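Local coordinates for protein putative SnoaL-like polyketide cyclase (Shewanella denitrificans, PDB 3LZA) that is of unproven function but belongs to the SnoaL-like family of the NTF2 clan and may act as a polyketide cyclase, at residues A[26-29]-A[30-34]; A[48-51]-A[52-56]; A[55-58]-A[59-63]; A[130-133]-A[134-137]. All coordinates share one frame; numbering follows the deposited sequence. Where two conformers were deposited one is given.

Interaction 1 of 4, residues A[26-29]-A[30-34]; sequences QTLS and KYYNR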
loop_
_atom_site.group_PDB
_atom_site.type_symbol
_atom_site.label_atom_id
_atom_site.label_comp_id
_atom_site.label_asym_id
_atom_site.label_seq_id
_atom_site.Cartn_x
_atom_site.Cartn_y
_atom_site.Cartn_z
ATOM N N GLN A 26 23.071 7.096 -12.105
ATOM C CA GLN A 26 23.473 6.383 -13.295
ATOM C C GLN A 26 22.765 5.050 -13.290
ATOM O O GLN A 26 22.125 4.693 -14.270
ATOM C CB GLN A 26 25.011 6.218 -13.372
ATOM C CG GLN A 26 25.804 7.523 -13.552
ATOM C CD GLN A 26 26.046 8.284 -12.248
ATOM O OE1 GLN A 26 26.100 7.677 -11.166
ATOM N NE2 GLN A 26 26.173 9.619 -12.339
ATOM N N THR A 27 22.835 4.320 -12.180
ATOM C CA THR A 27 22.119 3.047 -12.081
ATOM C C THR A 27 20.616 3.250 -12.094
ATOM O O THR A 27 19.926 2.515 -12.761
ATOM C CB THR A 27 22.536 2.266 -10.812
ATOM O OG1 THR A 27 23.935 2.075 -10.863
ATOM C CG2 THR A 27 21.855 0.869 -10.699
ATOM N N LEU A 28 20.100 4.230 -11.354
ATOM C CA LEU A 28 18.661 4.424 -11.268
ATOM C C LEU A 28 18.042 4.709 -12.662
ATOM O O LEU A 28 16.974 4.142 -13.025
ATOM C CB LEU A 28 18.316 5.515 -10.230
ATOM C CG LEU A 28 16.859 5.620 -9.820
ATOM C CD1 LEU A 28 16.367 4.275 -9.228
ATOM C CD2 LEU A 28 16.648 6.766 -8.868
ATOM N N SER A 29 18.731 5.535 -13.457
ATOM C CA SER A 29 18.243 5.925 -14.765
ATOM C C SER A 29 18.029 4.756 -15.684
ATOM O O SER A 29 17.170 4.863 -16.535
ATOM C CB SER A 29 19.166 6.927 -15.482
ATOM O OG SER A 29 20.396 6.359 -15.853
ATOM N N LYS A 30 18.800 3.667 -15.546
ATOM C CA LYS A 30 18.540 2.427 -16.309
ATOM C C LYS A 30 17.120 1.841 -16.144
ATOM O O LYS A 30 16.633 1.098 -17.037
ATOM C CB LYS A 30 19.542 1.287 -15.956
ATOM C CG LYS A 30 21.047 1.560 -16.109
ATOM C CD LYS A 30 21.443 2.290 -17.391
ATOM C CE LYS A 30 22.949 2.623 -17.397
ATOM N NZ LYS A 30 23.203 4.046 -16.914
ATOM N N TYR A 31 16.468 2.122 -15.016
ATOM C CA TYR A 31 15.107 1.621 -14.777
ATOM C C TYR A 31 13.996 2.491 -15.338
ATOM O O TYR A 31 12.850 2.058 -15.354
ATOM C CB TYR A 31 14.852 1.429 -13.284
ATOM C CG TYR A 31 15.695 0.355 -12.651
ATOM C CD1 TYR A 31 15.280 -0.982 -12.645
ATOM C CD2 TYR A 31 16.886 0.672 -12.043
ATOM C CE1 TYR A 31 16.063 -1.974 -12.016
ATOM C CE2 TYR A 31 17.689 -0.303 -11.426
ATOM C CZ TYR A 31 17.271 -1.620 -11.423
ATOM O OH TYR A 31 18.063 -2.544 -10.797
ATOM N N TYR A 32 14.307 3.728 -15.715
ATOM C CA TYR A 32 13.321 4.660 -16.231
ATOM C C TYR A 32 13.331 4.842 -17.749
ATOM O O TYR A 32 14.384 4.815 -18.416
ATOM C CB TYR A 32 13.508 6.060 -15.612
ATOM C CG TYR A 32 13.471 6.169 -14.112
ATOM C CD1 TYR A 32 12.505 5.519 -13.361
ATOM C CD2 TYR A 32 14.342 7.041 -13.447
ATOM C CE1 TYR A 32 12.459 5.635 -11.997
ATOM C CE2 TYR A 32 14.312 7.170 -12.068
ATOM C CZ TYR A 32 13.347 6.477 -11.337
ATOM O OH TYR A 32 13.297 6.606 -9.954
ATOM N N ASN A 33 12.130 5.025 -18.295
ATOM C CA ASN A 33 11.936 5.536 -19.656
ATOM C C ASN A 33 11.167 6.876 -19.597
ATOM O O ASN A 33 10.870 7.364 -18.520
ATOM C CB ASN A 33 11.175 4.524 -20.494
ATOM C CG ASN A 33 9.831 4.151 -19.884
ATOM O OD1 ASN A 33 8.971 5.005 -19.653
ATOM N ND2 ASN A 33 9.636 2.854 -19.625
ATOM N N ARG A 34 10.861 7.463 -20.746
ATOM C CA ARG A 34 10.125 8.739 -20.787
ATOM C C ARG A 34 8.715 8.678 -20.167
ATOM O O ARG A 34 8.163 9.697 -19.819
ATOM C CB ARG A 34 10.018 9.250 -22.252
ATOM C CG ARG A 34 8.939 8.481 -23.068
ATOM C CD ARG A 34 8.579 9.098 -24.407
ATOM N NE ARG A 34 9.757 9.279 -25.246
ATOM C CZ ARG A 34 10.298 8.348 -26.052
ATOM N NH1 ARG A 34 9.788 7.117 -26.132
ATOM N NH2 ARG A 34 11.358 8.662 -26.801
HETATM O O HOH W 1 16.907 5.954 -18.919
#

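Interaction 2 of 4, residues A[48-51]-A[52-56]; sequences IGTR and SIIAF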
loop_
_atom_site.group_PDB
_atom_site.type_symbol
_atom_site.label_atom_id
_atom_site.label_comp_id
_atom_site.label_asym_id
_atom_site.label_seq_id
_atom_site.Cartn_x
_atom_site.Cartn_y
_atom_site.Cartn_z
ATOM N N ILE A 48 7.350 12.526 -13.916
ATOM C CA ILE A 48 7.184 11.654 -15.071
ATOM C C ILE A 48 8.388 11.697 -15.997
ATOM O O ILE A 48 8.802 12.756 -16.450
ATOM C CB ILE A 48 5.890 12.019 -15.864
ATOM C CG1 ILE A 48 4.652 11.958 -14.935
ATOM C CG2 ILE A 48 5.717 11.038 -17.021
ATOM C CD1 ILE A 48 3.445 12.617 -15.454
ATOM N N GLY A 49 8.922 10.520 -16.318
ATOM C CA GLY A 49 10.077 10.392 -17.207
ATOM C C GLY A 49 11.423 10.492 -16.490
ATOM O O GLY A 49 11.525 11.113 -15.450
ATOM N N THR A 50 12.431 9.835 -17.061
ATOM C CA THR A 50 13.811 9.806 -16.555
ATOM C C THR A 50 14.299 11.173 -16.103
ATOM O O THR A 50 14.708 11.368 -14.961
ATOM C CB THR A 50 14.770 9.220 -17.633
ATOM O OG1 THR A 50 14.226 7.997 -18.114
ATOM C CG2 THR A 50 16.146 8.964 -17.049
ATOM N N ARG A 51 14.254 12.135 -16.997
ATOM C CA ARG A 51 14.823 13.438 -16.676
ATOM C C ARG A 51 14.117 14.158 -15.504
ATOM O O ARG A 51 14.785 14.728 -14.659
ATOM C CB ARG A 51 14.828 14.304 -17.912
ATOM C CG ARG A 51 15.837 13.880 -18.972
ATOM C CD ARG A 51 15.989 14.953 -20.025
ATOM N NE ARG A 51 16.948 14.604 -21.075
ATOM C CZ ARG A 51 17.473 15.464 -21.950
ATOM N NH1 ARG A 51 17.151 16.766 -21.937
ATOM N NH2 ARG A 51 18.333 15.013 -22.858
ATOM N N SER A 52 12.787 14.159 -15.473
ATOM C CA SER A 52 12.062 14.866 -14.401
ATOM C C SER A 52 12.197 14.162 -13.068
ATOM O O SER A 52 12.253 14.834 -12.037
ATOM C CB SER A 52 10.566 15.006 -14.713
ATOM O OG SER A 52 10.394 15.820 -15.882
ATOM N N ILE A 53 12.246 12.822 -13.087
ATOM C CA ILE A 53 12.277 12.035 -11.817
ATOM C C ILE A 53 13.679 12.210 -11.215
ATOM O O ILE A 53 13.821 12.494 -10.005
ATOM C CB ILE A 53 11.959 10.547 -12.043
ATOM C CG1 ILE A 53 10.480 10.362 -12.395
ATOM C CG2 ILE A 53 12.300 9.714 -10.806
ATOM C CD1 ILE A 53 10.052 8.983 -12.940
ATOM N N ILE A 54 14.704 12.020 -12.044
ATOM C CA ILE A 54 16.084 12.186 -11.594
ATOM C C ILE A 54 16.330 13.580 -11.057
ATOM O O ILE A 54 16.952 13.720 -10.005
ATOM C CB ILE A 54 17.106 11.797 -12.665
ATOM C CG1 ILE A 54 17.003 10.301 -12.991
ATOM C CG2 ILE A 54 18.533 12.167 -12.221
ATOM C CD1 ILE A 54 17.503 9.391 -11.952
ATOM N N ALA A 55 15.880 14.604 -11.778
ATOM C CA ALA A 55 16.036 16.003 -11.366
ATOM C C ALA A 55 15.381 16.281 -10.006
ATOM O O ALA A 55 15.941 17.027 -9.199
ATOM C CB ALA A 55 15.523 16.992 -12.478
ATOM N N PHE A 56 14.224 15.676 -9.741
ATOM C CA PHE A 56 13.525 15.814 -8.461
ATOM C C PHE A 56 14.290 15.137 -7.322
ATOM O O PHE A 56 14.399 15.678 -6.243
ATOM C CB PHE A 56 12.063 15.284 -8.577
ATOM C CG PHE A 56 11.380 15.060 -7.243
ATOM C CD1 PHE A 56 10.962 16.145 -6.472
ATOM C CD2 PHE A 56 11.131 13.789 -6.783
ATOM C CE1 PHE A 56 10.306 15.925 -5.236
ATOM C CE2 PHE A 56 10.494 13.573 -5.568
ATOM C CZ PHE A 56 10.093 14.663 -4.799
HETATM O O HOH W 2 10.996 13.606 -17.762
#

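Interaction 3 of 4, residues A[55-58]-A[59-63]; sequences AFLQ and RSHEG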
loop_
_atom_site.group_PDB
_atom_site.type_symbol
_atom_site.label_atom_id
_atom_site.label_comp_id
_atom_site.label_asym_id
_atom_site.label_seq_id
_atom_site.Cartn_x
_atom_site.Cartn_y
_atom_site.Cartn_z
ATOM N N ALA A 55 15.880 14.604 -11.778
ATOM C CA ALA A 55 16.036 16.003 -11.366
ATOM C C ALA A 55 15.381 16.281 -10.006
ATOM O O ALA A 55 15.941 17.027 -9.199
ATOM C CB ALA A 55 15.523 16.992 -12.478
ATOM N N PHE A 56 14.224 15.676 -9.741
ATOM C CA PHE A 56 13.525 15.814 -8.461
ATOM C C PHE A 56 14.290 15.137 -7.322
ATOM O O PHE A 56 14.399 15.678 -6.243
ATOM C CB PHE A 56 12.063 15.284 -8.577
ATOM C CG PHE A 56 11.380 15.060 -7.243
ATOM C CD1 PHE A 56 10.962 16.145 -6.472
ATOM C CD2 PHE A 56 11.131 13.789 -6.783
ATOM C CE1 PHE A 56 10.306 15.925 -5.236
ATOM C CE2 PHE A 56 10.494 13.573 -5.568
ATOM C CZ PHE A 56 10.093 14.663 -4.799
ATOM N N LEU A 57 14.844 13.960 -7.585
ATOM C CA LEU A 57 15.577 13.233 -6.579
ATOM C C LEU A 57 16.875 13.964 -6.276
ATOM O O LEU A 57 17.285 14.037 -5.134
ATOM C CB LEU A 57 15.887 11.804 -7.060
ATOM C CG LEU A 57 14.697 10.862 -7.158
ATOM C CD1 LEU A 57 15.157 9.504 -7.703
ATOM C CD2 LEU A 57 13.920 10.703 -5.837
ATOM N N GLN A 58 17.509 14.542 -7.294
ATOM C CA GLN A 58 18.699 15.363 -7.057
ATOM C C GLN A 58 18.421 16.566 -6.156
ATOM O O GLN A 58 19.185 16.813 -5.245
ATOM C CB GLN A 58 19.290 15.899 -8.357
ATOM C CG GLN A 58 19.941 14.874 -9.225
ATOM C CD GLN A 58 20.250 15.450 -10.589
ATOM O OE1 GLN A 58 19.643 16.437 -10.991
ATOM N NE2 GLN A 58 21.250 14.915 -11.243
ATOM N N ARG A 59 17.363 17.322 -6.431
ATOM C CA ARG A 59 16.989 18.471 -5.591
ATOM C C ARG A 59 16.660 18.021 -4.138
ATOM O O ARG A 59 17.068 18.675 -3.167
ATOM C CB ARG A 59 15.754 19.184 -6.172
ATOM C CG ARG A 59 16.010 19.934 -7.469
ATOM C CD ARG A 59 14.822 20.846 -7.877
ATOM N NE ARG A 59 13.557 20.133 -8.103
ATOM C CZ ARG A 59 13.217 19.546 -9.256
ATOM N NH1 ARG A 59 14.048 19.572 -10.288
ATOM N NH2 ARG A 59 12.051 18.930 -9.382
ATOM N N SER A 60 15.923 16.926 -4.030
ATOM C CA SER A 60 15.415 16.419 -2.741
ATOM C C SER A 60 16.502 15.901 -1.835
ATOM O O SER A 60 16.481 16.153 -0.624
ATOM C CB SER A 60 14.407 15.279 -2.953
ATOM O OG SER A 60 13.286 15.690 -3.669
ATOM N N HIS A 61 17.454 15.187 -2.420
ATOM C CA HIS A 61 18.437 14.445 -1.659
ATOM C C HIS A 61 19.821 15.066 -1.628
ATOM O O HIS A 61 20.721 14.497 -1.040
ATOM C CB HIS A 61 18.494 13.000 -2.172
ATOM C CG HIS A 61 17.258 12.231 -1.851
ATOM N ND1 HIS A 61 16.669 11.348 -2.733
ATOM C CD2 HIS A 61 16.481 12.236 -0.743
ATOM C CE1 HIS A 61 15.593 10.823 -2.164
ATOM N NE2 HIS A 61 15.439 11.373 -0.967
ATOM N N GLU A 62 19.986 16.246 -2.219
ATOM C CA GLU A 62 21.279 16.939 -2.205
ATOM C C GLU A 62 21.692 17.153 -0.755
ATOM O O GLU A 62 20.933 17.745 0.019
ATOM C CB GLU A 62 21.181 18.282 -2.954
ATOM C CG GLU A 62 22.495 18.786 -3.571
ATOM C CD GLU A 62 23.312 19.602 -2.604
ATOM O OE1 GLU A 62 22.772 19.935 -1.526
ATOM O OE2 GLU A 62 24.483 19.915 -2.916
ATOM N N GLY A 63 22.868 16.646 -0.383
ATOM C CA GLY A 63 23.410 16.862 0.950
ATOM C C GLY A 63 22.928 15.900 2.011
ATOM O O GLY A 63 23.354 16.013 3.144
#

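Interaction 4 of 4, residues A[130-133]-A[134-137]; sequences DYQT and MSDQ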
loop_
_atom_site.group_PDB
_atom_site.type_symbol
_atom_site.label_atom_id
_atom_site.label_comp_id
_atom_site.label_asym_id
_atom_site.label_seq_id
_atom_site.Cartn_x
_atom_site.Cartn_y
_atom_site.Cartn_z
ATOM N N ASP A 130 3.498 8.015 5.599
ATOM C CA ASP A 130 2.866 8.520 6.817
ATOM C C ASP A 130 3.443 9.908 7.195
ATOM O O ASP A 130 4.310 10.035 8.067
ATOM C CB ASP A 130 3.026 7.497 7.946
ATOM C CG ASP A 130 2.400 7.896 9.251
ATOM O OD1 ASP A 130 1.718 8.944 9.381
ATOM O OD2 ASP A 130 2.635 7.136 10.218
ATOM N N TYR A 131 2.965 10.927 6.498
ATOM C CA TYR A 131 3.452 12.306 6.713
ATOM C C TYR A 131 3.065 12.911 8.055
ATOM O O TYR A 131 3.806 13.768 8.566
ATOM C CB TYR A 131 3.030 13.228 5.564
ATOM C CG TYR A 131 3.700 12.930 4.276
ATOM C CD1 TYR A 131 5.085 13.051 4.157
ATOM C CD2 TYR A 131 2.965 12.511 3.154
ATOM C CE1 TYR A 131 5.740 12.763 2.978
ATOM C CE2 TYR A 131 3.618 12.211 1.953
ATOM C CZ TYR A 131 5.002 12.372 1.877
ATOM O OH TYR A 131 5.687 12.109 0.738
ATOM N N GLN A 132 1.981 12.469 8.684
ATOM C CA GLN A 132 1.725 12.934 10.056
ATOM C C GLN A 132 2.821 12.487 11.042
ATOM O O GLN A 132 3.222 13.272 11.914
ATOM C CB GLN A 132 0.323 12.552 10.583
ATOM C CG GLN A 132 -0.057 13.253 11.886
ATOM C CD GLN A 132 -0.142 14.773 11.744
ATOM O OE1 GLN A 132 -0.859 15.280 10.889
ATOM N NE2 GLN A 132 0.624 15.488 12.541
ATOM N N THR A 133 3.308 11.241 10.915
ATOM C CA THR A 133 4.388 10.759 11.795
ATOM C C THR A 133 5.645 11.622 11.539
ATOM O O THR A 133 6.335 12.034 12.478
ATOM C CB THR A 133 4.650 9.228 11.574
ATOM O OG1 THR A 133 3.521 8.489 12.060
ATOM C CG2 THR A 133 5.861 8.761 12.329
HETATM N N MSE A 134 5.887 11.986 10.281
HETATM C CA MSE A 134 7.047 12.838 9.950
HETATM C C MSE A 134 6.916 14.204 10.610
HETATM O O MSE A 134 7.868 14.707 11.204
HETATM C CB MSE A 134 7.182 13.045 8.429
HETATM C CG MSE A 134 8.485 13.738 8.020
HETATM SE SE MSE A 134 8.498 13.995 6.116
HETATM C CE MSE A 134 7.518 15.561 6.200
ATOM N N SER A 135 5.739 14.800 10.482
ATOM C CA SER A 135 5.454 16.092 11.076
ATOM C C SER A 135 5.641 16.048 12.575
ATOM O O SER A 135 6.247 16.956 13.124
ATOM C CB SER A 135 4.025 16.542 10.779
ATOM O OG SER A 135 3.832 17.869 11.243
ATOM N N ASP A 136 5.102 15.013 13.231
ATOM C CA ASP A 136 5.237 14.866 14.683
ATOM C C ASP A 136 6.724 14.844 15.106
ATOM O O ASP A 136 7.121 15.448 16.106
ATOM C CB ASP A 136 4.581 13.559 15.175
ATOM C CG ASP A 136 3.040 13.560 15.083
ATOM O OD1 ASP A 136 2.391 14.638 15.040
ATOM O OD2 ASP A 136 2.476 12.453 15.088
ATOM N N GLN A 137 7.512 14.062 14.406
ATOM C CA GLN A 137 8.957 13.971 14.675
ATOM C C GLN A 137 9.681 15.308 14.459
ATOM O O GLN A 137 10.457 15.760 15.321
ATOM C CB GLN A 137 9.603 12.861 13.812
ATOM C CG GLN A 137 9.321 11.410 14.236
ATOM C CD GLN A 137 9.788 10.398 13.229
ATOM O OE1 GLN A 137 10.769 10.623 12.537
ATOM N NE2 GLN A 137 9.084 9.247 13.128
#

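Interaction 1 of 4, residues A[26-29]-A[30-34]
The carbonyl oxygen Gln26 O is gripped by two side chains that come from opposite faces of its plane. Lys30 NZ donates to Gln26 O at 2.9 Å, standing well above the carbonyl plane, while Ser29 OG donates to the same Gln26 O, also at 2.9 Å. The lysine reaches back one turn because its chain folds at chi2 (-44°) and again near its end, which lays CG and CE alongside the last helical turn. Ser29 OG sits between its own backbone N and carbonyl carbon (chi1 68°), a rotation from which the hydroxyl reaches back to the carbonyl three residues earlier.

From Lys30 on the backbone bonds span three residues: Lys30 N to Thr27 O, weak; Tyr31 N to Leu28 O at 2.9 Å; and Tyr32 N to Ser29 O at 3.2 Å, which closes a type I turn. A bridging water gives a hydrogen to both Ser29 O and Tyr32 O. Leu28 O lies at the edge of the Tyr31 ring, near its plane, and over one face of the Tyr32 ring, toward the rim.

The apolar part is carried by Leu28 and Tyr32, which cross obliquely: Leu28 CG is 3.7 Å from Tyr32 CE2, and Leu28 CD2 comes 3.5 Å from Tyr32 OH. That hydroxyl is hydrogen-bonded to Tyr16 of helix 8-21, and the ring also rests on Ile53 and Ile54 of helix 50-61. The short helix 25-29 gives way to a type I beta turn here, in the helical layer that packs on the sheet of an NTF2-like fold.

Interaction 2 of 4, residues A[48-51]-A[52-56]
Hydrogen bonds from backbone to backbone define the contact: Ile53 N donates to Gly49 O at 3.0 Å, Ile54 N to Thr50 O at 3.0 Å and Ala55 N to Arg51 O at 3.1 Å. These i+4 bonds form the first turns of helix 50-61. The first two run nearly straight on to their carbonyls, whereas the third is more tilted. Gly49 occupies the N-cap position with a positive phi (87°), at which a side chain would press against the preceding carbonyl oxygen.

Water supplies a further link at the start of the helix. A single molecule donates to Ile48 O at 2.7 Å and accepts from Ser52 N at 3.0 Å, and so bridges Ser52 N to the carbonyl four residues before it, in place of a direct helical bond.

Side chains meet mainly the carbonyls of the turn before. Ile53 places CG1 3.3 Å from Gly49 O, with CD1 following alongside the glycine, because CG1 lies beside the backbone N (chi1 -71°). One residue on, Ile54 CG1 takes the equivalent place 3.2 Å from Thr50 O, and Ser52 CB approaches Ile48 O in the same manner. Carbon atoms thus line the carbonyl oxygens without competing for them. Ile53 and Ile54 also pack on Tyr32, and Ile54 on Leu28 and Tyr25 of helix 25-29.

Strand 45-48 passes directly into the helix through Gly49, and backbone bonds from Gly49 to Ser36 and from Thr50 to Asn33 fasten the junction. The whole is a strand-to-helix transition with glycine at the N-cap, in an NTF2-like alpha+beta fold.

Interaction 3 of 4, residues A[55-58]-A[59-63]
Arg59 folds back over the preceding turn of helix 50-61, one of the helices that lie against the curved sheet in this NTF2-like fold. A bend at chi3 (-61°) brings its guanidinium across the backbone, so that one face covers Ala55 O and Phe56 CA, toward the rim of the group. Arg59 NH2 is 3.6 Å from Phe56 CA and also lies at the edge of the Phe56 ring, near the ring plane. The ring and guanidinium planes stand 59° apart, so this is an oblique packing rather than a stack. Arg59 N meanwhile makes the regular helical bond to Ala55 O.

Phe56 brings its ring toward the next turn; the ring has Ser60 OG over one face, toward the rim, and also stacks with Tyr47. Leu57 and His61 lie side by side, with Leu57 CD2 4.0 Å from His61 CE1; His61 in turn meets the rings of Phe67 and His23.

Ser60 turns its hydroxyl back to the helix backbone. Phe56 O takes two bonds from opposite faces of its plane, from Ser60 N at 3.0 Å and from Ser60 OG at 2.8 Å, and the same OG lies 3.4 Å from Phe56 CE1.

Interaction 4 of 4, residues A[130-133]-A[134-137]
Gln132 NE2 donates to Asp136 OD1 at 3.2 Å, nearly straight at 162°, and so links two side chains one helical turn apart. The acceptor lies in the amide plane of Gln132, yet the donor comes from above the carboxylate, whose plane is turned 45° from the amide. Gln132 reaches it by bending at chi2 (63°). At the start of helix 131-139, Asp130 is the N-cap: Asp130 OD1 accepts from Thr133 N at 3.2 Å, approached from above the carboxylate plane. Its other oxygen, OD2, is hydrogen-bonded to His73 of the second subunit.

Regular i+4 bonds then carry the helix: Ser135 N to Tyr131 O, Asp136 N to Gln132 O and Gln137 N to Thr133 O, while Met134 N to Asp130 O is long and weak.

The packing is made by Met134 with Tyr131 and by Thr133 with Gln137, and the helix lies on strand 102-115. The selenium of Met134, a selenomethionine, lies at the edge of the Tyr131 ring, 4.0 Å from Tyr131 CD1, a Met-aromatic contact; the phenol end binds Asp40. Thr133 CG2 touches Gln137 NE2 at 3.4 Å, and that amide donates to Ala106 O of strand 102-115.

Asp130, at the N-cap, would probably be favoured by the helix dipole, while Asp136 is held by the Gln132 amide; the bond with His73 of the second subunit places this cap at the interface between the two subunits.

Along the chain, interaction 1 comes first, where helix 25-29 unwinds into the loop before strand 37-40. Interaction 2 follows at the passage from strand 45-48 into helix 50-61, and interaction 3 continues along the same helix to its far end, sharing Ala55 and Phe56 with it. All four are local and in series: none nests within another, and only interactions 2 and 3 overlap. Interactions 1 and 2 touch through Tyr32 and through Asn33 with Thr50; Leu28 meets Leu57 of interaction 3, so the helical layer is joined. Interaction 4 lies apart, its centre about 30 Å from that of interaction 1, where the C-terminal helix meets strand 102-115 and the second subunit.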